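Local coordinates for protein histone-lysine N-methyltransferase, H3 lysine-9 specific SUVH4 (PDB 4QEO) that acts as a histone H3K9 methyltransferase, using its SRA domain to recognise methylated DNA and its SET domain to transfer the methyl group, at residues A49-I63 with A73-L85. Numbering follows the deposited sequence.
Sequences AILYPRKIIGDLPGI and AEMCAVGFHNHWL. With nucleotides of chain B; nucleotides of chain C.
Val78, Phe80 and Ile50 bury the most surface where the loop 49-63 wraps the C-terminal end of helix 72-78 in the SRA domain. Val78 serves the contact twice. Its carbonyl O accepts the one direct hydrogen bond between the segments, from Tyr52 N (2.9 Å, N-H...O angle 143°), the donor lying above the carbonyl plane; its CG2 meets Ile63 CD1 at 4.1 Å. A water also bridges Arg54 O and Gly79 O. Phe80 has its CG anti to the backbone N (chi1 178°), which carries the ring to Ile63: Ile63 CD1 comes within 3.8 Å of Phe80 CD2, and Ile63 CG2 lies near Phe80 CD2 and CE2, the approach oblique to the ring. Ile50 instead covers backbone: CG2 stands 3.7 Å from Gly79 N, and CG2 and CD1 both press on Ala77 O, a buried carbonyl without a hydrogen-bond partner. Gly79, with positive phi (92°), ends the helix in a Schellman motif, its bonds Phe80 N to Met75 O and Gly79 N to Cys76 O both weak; a side chain there would run into Tyr52 O.

Beyond this packing, the 73-85 segment runs on to the DNA. Trp84 presents its ring edge to both strands, CZ3 being 3.3 Å from N3 of DA8 of chain B and CH2 3.5 Å from N3 of DG7 of chain C; an alanine here would probably leave the N3 edges of both bases without the ring that covers them on the minor-groove side, and cost the weak NE1 bond to a sugar. Apolar packing, one direct backbone bond and a water bridge, with Lys55 passing Asn82 and no salt bridge between the segments, suggest that shape and backbone polarity rather than charge join the loop to the helix end.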
ATOM      1  N   ALA A  49      14.753  10.471  -8.682  1.00 45.20           N
ATOM      2  CA  ALA A  49      13.664  10.427  -7.716  1.00 38.53           C
ATOM      3  C   ALA A  49      13.916   9.473  -6.544  1.00 35.33           C
ATOM      4  O   ALA A  49      13.000   9.214  -5.767  1.00 33.83           O
ATOM      5  CB  ALA A  49      12.337  10.075  -8.418  1.00 41.01           C
ATOM      6  N   ILE A  50      15.130   8.937  -6.434  1.00 37.32           N
ATOM      7  CA  ILE A  50      15.512   8.146  -5.259  1.00 32.94           C
ATOM      8  C   ILE A  50      15.553   9.057  -4.032  1.00 35.22           C
ATOM      9  O   ILE A  50      16.360   9.984  -3.970  1.00 41.55           O
ATOM     10  CB  ILE A  50      16.884   7.456  -5.426  1.00 35.93           C
ATOM     11  CG1 ILE A  50      16.967   6.721  -6.766  1.00 38.19           C
ATOM     12  CG2 ILE A  50      17.156   6.476  -4.258  1.00 28.03           C
ATOM     13  CD1 ILE A  50      15.918   5.637  -6.944  1.00 32.26           C
ATOM     14  N   LEU A  51      14.677   8.797  -3.067  1.00 31.58           N
ATOM     15  CA  LEU A  51      14.532   9.670  -1.894  1.00 35.17           C
ATOM     16  C   LEU A  51      15.841   9.905  -1.108  1.00 31.55           C
ATOM     17  O   LEU A  51      16.147  11.034  -0.701  1.00 31.12           O
ATOM     18  CB  LEU A  51      13.453   9.128  -0.950  1.00 26.34           C
ATOM     19  CG  LEU A  51      13.182  10.013   0.266  1.00 32.71           C
ATOM     20  CD1 LEU A  51      12.723  11.414  -0.200  1.00 34.58           C
ATOM     21  CD2 LEU A  51      12.146   9.361   1.166  1.00 31.95           C
ATOM     22  N   TYR A  52      16.588   8.838  -0.865  1.00 28.19           N
ATOM     23  CA  TYR A  52      17.863   8.958  -0.163  1.00 26.96           C
ATOM     24  C   TYR A  52      18.940   8.416  -1.070  1.00 25.01           C
ATOM     25  O   TYR A  52      19.294   7.240  -0.958  1.00 27.64           O
ATOM     26  CB  TYR A  52      17.841   8.164   1.154  1.00 28.11           C
ATOM     27  CG  TYR A  52      16.844   8.716   2.144  1.00 29.12           C
ATOM     28  CD1 TYR A  52      17.070   9.935   2.772  1.00 35.42           C
ATOM     29  CD2 TYR A  52      15.657   8.040   2.422  1.00 27.16           C
ATOM     30  CE1 TYR A  52      16.157  10.458   3.669  1.00 36.49           C
ATOM     31  CE2 TYR A  52      14.744   8.551   3.318  1.00 28.95           C
ATOM     32  CZ  TYR A  52      14.997   9.766   3.935  1.00 32.02           C
ATOM     33  OH  TYR A  52      14.088  10.276   4.831  1.00 39.40           O
ATOM     34  N   PRO A  53      19.458   9.266  -1.972  1.00 30.52           N
ATOM     35  CA  PRO A  53      20.382   8.858  -3.040  1.00 32.96           C
ATOM     36  C   PRO A  53      21.804   8.601  -2.555  1.00 34.38           C
ATOM     37  O   PRO A  53      22.612   8.052  -3.321  1.00 33.82           O
ATOM     38  CB  PRO A  53      20.370  10.066  -3.979  1.00 37.26           C
ATOM     39  CG  PRO A  53      20.143  11.219  -3.076  1.00 42.32           C
ATOM     40  CD  PRO A  53      19.213  10.721  -1.989  1.00 37.74           C
ATOM     41  N   ARG A  54      22.108   8.987  -1.317  1.00 37.71           N
ATOM     42  CA  ARG A  54      23.411   8.684  -0.716  1.00 37.61           C
ATOM     43  C   ARG A  54      23.217   7.769   0.485  1.00 34.43           C
ATOM     44  O   ARG A  54      22.165   7.783   1.136  1.00 32.61           O
ATOM     45  CB  ARG A  54      24.128   9.963  -0.267  1.00 38.42           C
ATOM     46  CG  ARG A  54      24.431  10.971  -1.385  1.00 49.92           C
ATOM     47  CD  ARG A  54      25.608  10.527  -2.249  1.00 58.68           C
ATOM     48  NE  ARG A  54      26.874  10.549  -1.516  1.00 63.33           N
ATOM     49  CZ  ARG A  54      27.984   9.949  -1.933  1.00 67.26           C
ATOM     50  NH1 ARG A  54      27.982   9.278  -3.077  1.00 68.22           N
ATOM     51  NH2 ARG A  54      29.097  10.015  -1.210  1.00 63.75           N
ATOM     52  N   LYS A  55      24.242   6.991   0.794  1.00 28.00           N
ATOM     53  CA  LYS A  55      24.152   6.063   1.909  1.00 30.13           C
ATOM     54  C   LYS A  55      24.094   6.754   3.265  1.00 30.07           C
ATOM     55  O   LYS A  55      24.612   7.856   3.444  1.00 31.05           O
ATOM     56  CB  LYS A  55      25.253   5.017   1.817  1.00 34.23           C
ATOM     57  CG  LYS A  55      25.013   4.156   0.603  1.00 40.04           C
ATOM     58  CD  LYS A  55      25.863   2.950   0.577  1.00 40.55           C
ATOM     59  CE  LYS A  55      25.304   1.970  -0.420  1.00 43.51           C
ATOM     60  NZ  LYS A  55      25.340   2.538  -1.769  1.00 38.06           N
ATOM     61  N   ILE A  56      23.404   6.105   4.195  1.00 26.74           N
ATOM     62  CA  ILE A  56      23.144   6.658   5.514  1.00 29.04           C
ATOM     63  C   ILE A  56      23.382   5.560   6.553  1.00 23.65           C
ATOM     64  O   ILE A  56      22.903   4.431   6.401  1.00 22.15           O
ATOM     65  CB  ILE A  56      21.685   7.183   5.621  1.00 28.81           C
ATOM     66  CG1 ILE A  56      21.463   8.355   4.654  1.00 31.88           C
ATOM     67  CG2 ILE A  56      21.352   7.589   7.049  1.00 32.82           C
ATOM     68  CD1 ILE A  56      19.995   8.769   4.513  1.00 31.49           C
ATOM     69  N   ILE A  57      24.151   5.889   7.584  1.00 23.32           N
ATOM     70  CA  ILE A  57      24.297   5.011   8.743  1.00 23.49           C
ATOM     71  C   ILE A  57      23.171   5.267   9.723  1.00 19.97           C
ATOM     72  O   ILE A  57      22.914   6.411  10.071  1.00 21.54           O
ATOM     73  CB  ILE A  57      25.611   5.313   9.488  1.00 22.68           C
ATOM     74  CG1 ILE A  57      26.798   4.835   8.656  1.00 20.38           C
ATOM     75  CG2 ILE A  57      25.617   4.644  10.870  1.00 22.59           C
ATOM     76  CD1 ILE A  57      28.138   5.416   9.119  1.00 23.92           C
ATOM     77  N   GLY A  58      22.496   4.225  10.175  1.00 23.62           N
ATOM     78  CA  GLY A  58      21.439   4.409  11.156  1.00 25.38           C
ATOM     79  C   GLY A  58      20.053   4.437  10.536  1.00 24.87           C
ATOM     80  O   GLY A  58      19.836   3.872   9.470  1.00 22.19           O
ATOM     81  N   ASP A  59      19.105   5.102  11.195  1.00 21.68           N
ATOM     82  CA  ASP A  59      17.727   5.105  10.706  1.00 24.23           C
ATOM     83  C   ASP A  59      17.548   6.131   9.605  1.00 22.92           C
ATOM     84  O   ASP A  59      18.222   7.158   9.614  1.00 23.95           O
ATOM     85  CB  ASP A  59      16.753   5.406  11.848  1.00 29.87           C
ATOM     86  CG  ASP A  59      16.403   4.175  12.650  1.00 32.28           C
ATOM     87  OD1 ASP A  59      16.010   3.165  12.034  1.00 33.66           O
ATOM     88  OD2 ASP A  59      16.533   4.201  13.888  1.00 37.40           O
ATOM     89  N   LEU A  60      16.656   5.845   8.650  1.00 22.84           N
ATOM     90  CA  LEU A  60      16.263   6.834   7.644  1.00 27.37           C
ATOM     91  C   LEU A  60      14.970   7.503   8.114  1.00 26.42           C
ATOM     92  O   LEU A  60      14.030   6.823   8.521  1.00 27.28           O
ATOM     93  CB  LEU A  60      16.069   6.189   6.252  1.00 25.20           C
ATOM     94  CG  LEU A  60      17.288   5.969   5.327  1.00 35.70           C
ATOM     95  CD1 LEU A  60      18.418   5.209   6.013  1.00 36.61           C
ATOM     96  CD2 LEU A  60      16.908   5.248   4.021  1.00 34.22           C
ATOM     97  N   PRO A  61      14.934   8.841   8.087  1.00 29.20           N
ATOM     98  CA  PRO A  61      13.724   9.565   8.494  1.00 31.23           C
ATOM     99  C   PRO A  61      12.535   9.096   7.671  1.00 32.44           C
ATOM    100  O   PRO A  61      12.617   8.983   6.435  1.00 32.43           O
ATOM    101  CB  PRO A  61      14.070  11.026   8.190  1.00 31.27           C
ATOM    102  CG  PRO A  61      15.587  11.073   8.343  1.00 35.41           C
ATOM    103  CD  PRO A  61      16.055   9.749   7.777  1.00 27.75           C
ATOM    104  N   GLY A  62      11.450   8.775   8.365  1.00 31.19           N
ATOM    105  CA  GLY A  62      10.220   8.381   7.702  1.00 25.48           C
ATOM    106  C   GLY A  62      10.139   6.885   7.463  1.00 27.08           C
ATOM    107  O   GLY A  62       9.118   6.391   7.006  1.00 29.20           O
ATOM    108  N   ILE A  63      11.210   6.155   7.767  1.00 24.53           N
ATOM    109  CA  ILE A  63      11.163   4.693   7.711  1.00 27.17           C
ATOM    110  C   ILE A  63      11.344   4.146   9.114  1.00 31.04           C
ATOM    111  O   ILE A  63      12.472   4.045   9.628  1.00 27.64           O
ATOM    112  CB  ILE A  63      12.229   4.105   6.763  1.00 27.96           C
ATOM    113  CG1 ILE A  63      12.014   4.670   5.356  1.00 32.48           C
ATOM    114  CG2 ILE A  63      12.168   2.567   6.762  1.00 22.46           C
ATOM    115  CD1 ILE A  63      13.020   4.211   4.324  1.00 36.72           C
ATOM    116  N   ALA A  73      13.034  -4.191  -4.807  1.00 23.03           N
ATOM    117  CA  ALA A  73      13.008  -2.995  -5.651  1.00 22.26           C
ATOM    118  C   ALA A  73      12.510  -1.754  -4.910  1.00 21.83           C
ATOM    119  O   ALA A  73      13.052  -0.677  -5.098  1.00 25.60           O
ATOM    120  CB  ALA A  73      12.163  -3.243  -6.924  1.00 27.63           C
ATOM    121  N   GLU A  74      11.471  -1.899  -4.085  1.00 24.52           N
ATOM    122  CA  GLU A  74      10.939  -0.761  -3.318  1.00 27.95           C
ATOM    123  C   GLU A  74      12.024  -0.142  -2.436  1.00 21.75           C
ATOM    124  O   GLU A  74      12.155   1.099  -2.325  1.00 24.33           O
ATOM    125  CB  GLU A  74       9.789  -1.211  -2.415  1.00 32.19           C
ATOM    126  CG  GLU A  74       8.420  -1.024  -2.958  1.00 39.66           C
ATOM    127  CD  GLU A  74       7.371  -0.969  -1.856  1.00 41.19           C
ATOM    128  OE1 GLU A  74       6.256  -0.480  -2.122  1.00 42.47           O
ATOM    129  OE2 GLU A  74       7.670  -1.392  -0.716  1.00 33.17           O
ATOM    130  N   MET A  75      12.798  -1.026  -1.801  1.00 21.28           N
ATOM    131  CA  MET A  75      13.936  -0.612  -0.977  1.00 21.44           C
ATOM    132  C   MET A  75      14.957   0.154  -1.790  1.00 25.80           C
ATOM    133  O   MET A  75      15.503   1.166  -1.321  1.00 22.59           O
ATOM    134  CB  MET A  75      14.593  -1.821  -0.277  1.00 20.61           C
ATOM    135  CG  MET A  75      13.653  -2.456   0.726  1.00 26.07           C
ATOM    136  SD  MET A  75      14.431  -3.699   1.772  1.00 37.83           S
ATOM    137  CE  MET A  75      14.160  -5.091   0.755  1.00 23.12           C
ATOM    138  N   CYS A  76      15.220  -0.311  -3.011  1.00 22.89           N
ATOM    139  CA  CYS A  76      16.070   0.498  -3.894  1.00 26.20           C
ATOM    140  C   CYS A  76      15.459   1.870  -4.199  1.00 29.84           C
ATOM    141  O   CYS A  76      16.163   2.887  -4.211  1.00 25.85           O
ATOM    142  CB  CYS A  76      16.339  -0.220  -5.218  1.00 29.22           C
ATOM    143  SG  CYS A  76      17.153  -1.828  -5.045  1.00 32.43           S
ATOM    144  N   ALA A  77      14.151   1.894  -4.461  1.00 24.45           N
ATOM    145  CA  ALA A  77      13.488   3.131  -4.886  1.00 30.27           C
ATOM    146  C   ALA A  77      13.570   4.198  -3.798  1.00 28.50           C
ATOM    147  O   ALA A  77      13.724   5.373  -4.101  1.00 28.52           O
ATOM    148  CB  ALA A  77      12.021   2.862  -5.297  1.00 29.21           C
ATOM    149  N   VAL A  78      13.495   3.799  -2.528  1.00 25.12           N
ATOM    150  CA  VAL A  78      13.658   4.808  -1.470  1.00 27.28           C
ATOM    151  C   VAL A  78      15.120   5.131  -1.113  1.00 28.96           C
ATOM    152  O   VAL A  78      15.419   6.169  -0.518  1.00 25.40           O
ATOM    153  CB  VAL A  78      12.868   4.454  -0.200  1.00 33.80           C
ATOM    154  CG1 VAL A  78      11.394   4.360  -0.527  1.00 35.13           C
ATOM    155  CG2 VAL A  78      13.337   3.170   0.361  1.00 31.85           C
ATOM    156  N   GLY A  79      16.035   4.253  -1.490  1.00 26.22           N
ATOM    157  CA  GLY A  79      17.430   4.448  -1.139  1.00 27.46           C
ATOM    158  C   GLY A  79      17.803   3.768   0.174  1.00 24.73           C
ATOM    159  O   GLY A  79      18.892   4.003   0.700  1.00 25.04           O
ATOM    160  N   PHE A  80      16.900   2.925   0.674  1.00 22.49           N
ATOM    161  CA  PHE A  80      17.069   2.164   1.930  1.00 24.40           C
ATOM    162  C   PHE A  80      18.094   1.027   1.779  1.00 24.46           C
ATOM    163  O   PHE A  80      18.910   0.768   2.681  1.00 20.57           O
ATOM    164  CB  PHE A  80      15.695   1.603   2.349  1.00 24.57           C
ATOM    165  CG  PHE A  80      15.711   0.755   3.601  1.00 23.32           C
ATOM    166  CD1 PHE A  80      15.945  -0.611   3.532  1.00 24.07           C
ATOM    167  CD2 PHE A  80      15.458   1.326   4.850  1.00 23.83           C
ATOM    168  CE1 PHE A  80      15.946  -1.400   4.694  1.00 22.01           C
ATOM    169  CE2 PHE A  80      15.453   0.551   6.015  1.00 21.73           C
ATOM    170  CZ  PHE A  80      15.704  -0.811   5.941  1.00 24.17           C
ATOM    171  N   HIS A  81      18.020   0.329   0.653  1.00 25.16           N
ATOM    172  CA  HIS A  81      18.985  -0.721   0.316  1.00 24.24           C
ATOM    173  C   HIS A  81      19.152  -0.692  -1.202  1.00 30.61           C
ATOM    174  O   HIS A  81      18.201  -0.935  -1.949  1.00 28.20           O
ATOM    175  CB  HIS A  81      18.481  -2.086   0.807  1.00 21.62           C
ATOM    176  CG  HIS A  81      19.526  -3.164   0.819  1.00 24.65           C
ATOM    177  ND1 HIS A  81      20.213  -3.527   1.964  1.00 24.90           N
ATOM    178  CD2 HIS A  81      19.985  -3.975  -0.169  1.00 20.87           C
ATOM    179  CE1 HIS A  81      21.053  -4.507   1.677  1.00 26.96           C
ATOM    180  NE2 HIS A  81      20.936  -4.799   0.391  1.00 22.91           N
ATOM    181  N   ASN A  82      20.365  -0.391  -1.654  1.00 26.00           N
ATOM    182  CA  ASN A  82      20.585   0.053  -3.030  1.00 28.12           C
ATOM    183  C   ASN A  82      20.960  -0.999  -4.068  1.00 33.60           C
ATOM    184  O   ASN A  82      21.238  -0.666  -5.217  1.00 44.66           O
ATOM    185  CB  ASN A  82      21.594   1.201  -3.047  1.00 32.14           C
ATOM    186  CG  ASN A  82      21.049   2.440  -2.363  1.00 42.27           C
ATOM    187  OD1 ASN A  82      20.305   3.227  -2.973  1.00 42.19           O
ATOM    188  ND2 ASN A  82      21.387   2.607  -1.079  1.00 45.50           N
ATOM    189  N   HIS A  83      20.948  -2.262  -3.672  1.00 27.53           N
ATOM    190  CA  HIS A  83      21.118  -3.360  -4.622  1.00 29.89           C
ATOM    191  C   HIS A  83      19.838  -4.150  -4.588  1.00 23.22           C
ATOM    192  O   HIS A  83      19.239  -4.299  -3.520  1.00 22.58           O
ATOM    193  CB  HIS A  83      22.257  -4.279  -4.189  1.00 31.15           C
ATOM    194  CG  HIS A  83      23.587  -3.613  -4.140  1.00 37.45           C
ATOM    195  ND1 HIS A  83      24.371  -3.605  -3.005  1.00 51.67           N
ATOM    196  CD2 HIS A  83      24.291  -2.954  -5.090  1.00 38.02           C
ATOM    197  CE1 HIS A  83      25.495  -2.957  -3.255  1.00 52.10           C
ATOM    198  NE2 HIS A  83      25.469  -2.549  -4.512  1.00 48.18           N
ATOM    199  N   TRP A  84      19.397  -4.647  -5.745  1.00 21.87           N
ATOM    200  CA  TRP A  84      18.151  -5.411  -5.786  1.00 26.08           C
ATOM    201  C   TRP A  84      18.403  -6.859  -5.425  1.00 24.46           C
ATOM    202  O   TRP A  84      17.481  -7.591  -5.071  1.00 28.50           O
ATOM    203  CB  TRP A  84      17.435  -5.293  -7.153  1.00 23.96           C
ATOM    204  CG  TRP A  84      18.245  -5.745  -8.358  1.00 29.10           C
ATOM    205  CD1 TRP A  84      19.056  -4.966  -9.139  1.00 29.67           C
ATOM    206  CD2 TRP A  84      18.303  -7.071  -8.922  1.00 27.26           C
ATOM    207  NE1 TRP A  84      19.638  -5.731 -10.128  1.00 31.80           N
ATOM    208  CE2 TRP A  84      19.183  -7.019 -10.026  1.00 32.77           C
ATOM    209  CE3 TRP A  84      17.714  -8.297  -8.583  1.00 24.65           C
ATOM    210  CZ2 TRP A  84      19.471  -8.139 -10.810  1.00 33.36           C
ATOM    211  CZ3 TRP A  84      18.002  -9.411  -9.360  1.00 27.43           C
ATOM    212  CH2 TRP A  84      18.882  -9.326 -10.455  1.00 34.43           C
ATOM    213  N   LEU A  85      19.666  -7.258  -5.482  1.00 20.40           N
ATOM    214  CA  LEU A  85      20.068  -8.623  -5.182  1.00 25.81           C
ATOM    215  C   LEU A  85      20.931  -8.750  -3.911  1.00 26.04           C
ATOM    216  O   LEU A  85      20.563  -9.476  -2.986  1.00 26.13           O
ATOM    217  CB  LEU A  85      20.833  -9.177  -6.387  1.00 34.36           C
ATOM    218  CG  LEU A  85      21.023 -10.665  -6.613  1.00 40.43           C
ATOM    219  CD1 LEU A  85      19.749 -11.409  -6.344  1.00 43.48           C
ATOM    220  CD2 LEU A  85      21.481 -10.881  -8.072  1.00 37.79           C
TER
ATOM    221  P    DA B   8      16.955 -12.122  -1.540  1.00 30.27           P
ATOM    222  OP1  DA B   8      16.864 -11.198  -0.455  1.00 27.90           O
ATOM    223  OP2  DA B   8      15.899 -13.046  -1.752  1.00 26.72           O
ATOM    224  O5'  DA B   8      17.053 -11.163  -2.788  1.00 27.64           O
ATOM    225  C5'  DA B   8      16.866 -11.669  -4.095  1.00 29.45           C
ATOM    226  C4'  DA B   8      15.911 -10.792  -4.859  1.00 29.76           C
ATOM    227  O4'  DA B   8      16.155 -10.960  -6.258  1.00 27.78           O
ATOM    228  C3'  DA B   8      14.453 -11.173  -4.671  1.00 29.16           C
ATOM    229  O3'  DA B   8      13.633 -10.030  -4.898  1.00 27.53           O
ATOM    230  C2'  DA B   8      14.286 -12.295  -5.674  1.00 28.73           C
ATOM    231  C1'  DA B   8      15.310 -11.974  -6.763  1.00 29.59           C
ATOM    232  N9   DA B   8      16.160 -13.072  -7.205  1.00 34.14           N
ATOM    233  C8   DA B   8      16.663 -14.121  -6.485  1.00 34.64           C
ATOM    234  N7   DA B   8      17.444 -14.910  -7.177  1.00 35.23           N
ATOM    235  C5   DA B   8      17.471 -14.331  -8.434  1.00 33.99           C
ATOM    236  C6   DA B   8      18.123 -14.686  -9.626  1.00 36.81           C
ATOM    237  N6   DA B   8      18.916 -15.747  -9.748  1.00 36.21           N
ATOM    238  N1   DA B   8      17.943 -13.892 -10.697  1.00 40.97           N
ATOM    239  C2   DA B   8      17.146 -12.829 -10.578  1.00 40.92           C
ATOM    240  N3   DA B   8      16.488 -12.386  -9.514  1.00 37.76           N
ATOM    241  C4   DA B   8      16.692 -13.194  -8.463  1.00 34.68           C
TER
ATOM    242  P    DG C   7      16.620 -10.126 -19.051  1.00 54.62           P
ATOM    243  OP1  DG C   7      15.248  -9.865 -19.390  1.00 52.99           O
ATOM    244  OP2  DG C   7      17.671  -9.587 -19.875  1.00 56.36           O
ATOM    245  O5'  DG C   7      16.955  -9.449 -17.660  1.00 48.56           O
ATOM    246  C5'  DG C   7      16.008  -9.375 -16.598  1.00 44.12           C
ATOM    247  C4'  DG C   7      16.660  -8.742 -15.394  1.00 46.45           C
ATOM    248  O4'  DG C   7      17.503  -9.723 -14.775  1.00 48.23           O
ATOM    249  C3'  DG C   7      17.574  -7.571 -15.718  1.00 49.85           C
ATOM    250  O3'  DG C   7      16.834  -6.364 -15.642  1.00 44.85           O
ATOM    251  C2'  DG C   7      18.635  -7.660 -14.641  1.00 48.04           C
ATOM    252  C1'  DG C   7      18.679  -9.136 -14.273  1.00 45.79           C
ATOM    253  N9   DG C   7      19.805  -9.873 -14.825  1.00 44.24           N
ATOM    254  C8   DG C   7      20.354  -9.716 -16.071  1.00 45.78           C
ATOM    255  N7   DG C   7      21.357 -10.516 -16.292  1.00 48.91           N
ATOM    256  C5   DG C   7      21.468 -11.256 -15.127  1.00 51.25           C
ATOM    257  C6   DG C   7      22.378 -12.284 -14.777  1.00 50.10           C
ATOM    258  O6   DG C   7      23.293 -12.760 -15.446  1.00 52.40           O
ATOM    259  N1   DG C   7      22.142 -12.756 -13.493  1.00 49.42           N
ATOM    260  C2   DG C   7      21.165 -12.294 -12.651  1.00 47.05           C
ATOM    261  N2   DG C   7      21.096 -12.879 -11.455  1.00 46.94           N
ATOM    262  N3   DG C   7      20.310 -11.341 -12.967  1.00 47.73           N
ATOM    263  C4   DG C   7      20.525 -10.862 -14.207  1.00 47.34           C
TER
ATOM    264  N1  5CM B   7      21.214 -13.351   1.592  1.00 22.44           N
ATOM    265  C2  5CM B   7      20.872 -14.077   2.739  1.00 26.54           C
ATOM    266  N3  5CM B   7      21.735 -14.280   3.736  1.00 26.15           N
ATOM    267  C4  5CM B   7      22.949 -13.804   3.681  1.00 27.89           C
ATOM    268  C5  5CM B   7      23.329 -13.047   2.492  1.00 25.49           C
ATOM    269  C5A 5CM B   7      24.706 -12.508   2.397  1.00 21.60           C
ATOM    270  C6  5CM B   7      22.426 -12.873   1.477  1.00 21.25           C
ATOM    271  O2  5CM B   7      19.772 -14.524   2.877  1.00 21.94           O
ATOM    272  N4  5CM B   7      23.816 -13.987   4.637  1.00 25.44           N
ATOM    273  C1' 5CM B   7      20.260 -13.238   0.512  1.00 20.93           C
ATOM    274  C2' 5CM B   7      19.998 -11.912  -0.180  1.00 21.11           C
ATOM    275  C3' 5CM B   7      19.559 -12.388  -1.544  1.00 26.18           C
ATOM    276  C4' 5CM B   7      20.521 -13.530  -1.798  1.00 25.94           C
ATOM    277  O4' 5CM B   7      20.766 -14.062  -0.518  1.00 25.28           O
ATOM    278  O3' 5CM B   7      18.254 -12.941  -1.512  1.00 22.91           O
ATOM    279  C5' 5CM B   7      21.805 -13.174  -2.554  1.00 27.70           C
ATOM    280  O5' 5CM B   7      22.584 -12.138  -2.016  1.00 28.49           O
ATOM    281  P   5CM B   7      24.129 -12.042  -2.205  1.00 25.89           P
ATOM    282  OP1 5CM B   7      24.612 -11.073  -1.279  1.00 25.32           O
ATOM    283  OP2 5CM B   7      24.691 -13.343  -2.254  1.00 24.35           O
TER
HETATM  284  O   HOH W   1      21.093   5.704  -1.576  1.00 51.69           O
HETATM  285  O   HOH W   2      20.322   5.869   2.126  1.00 28.54           O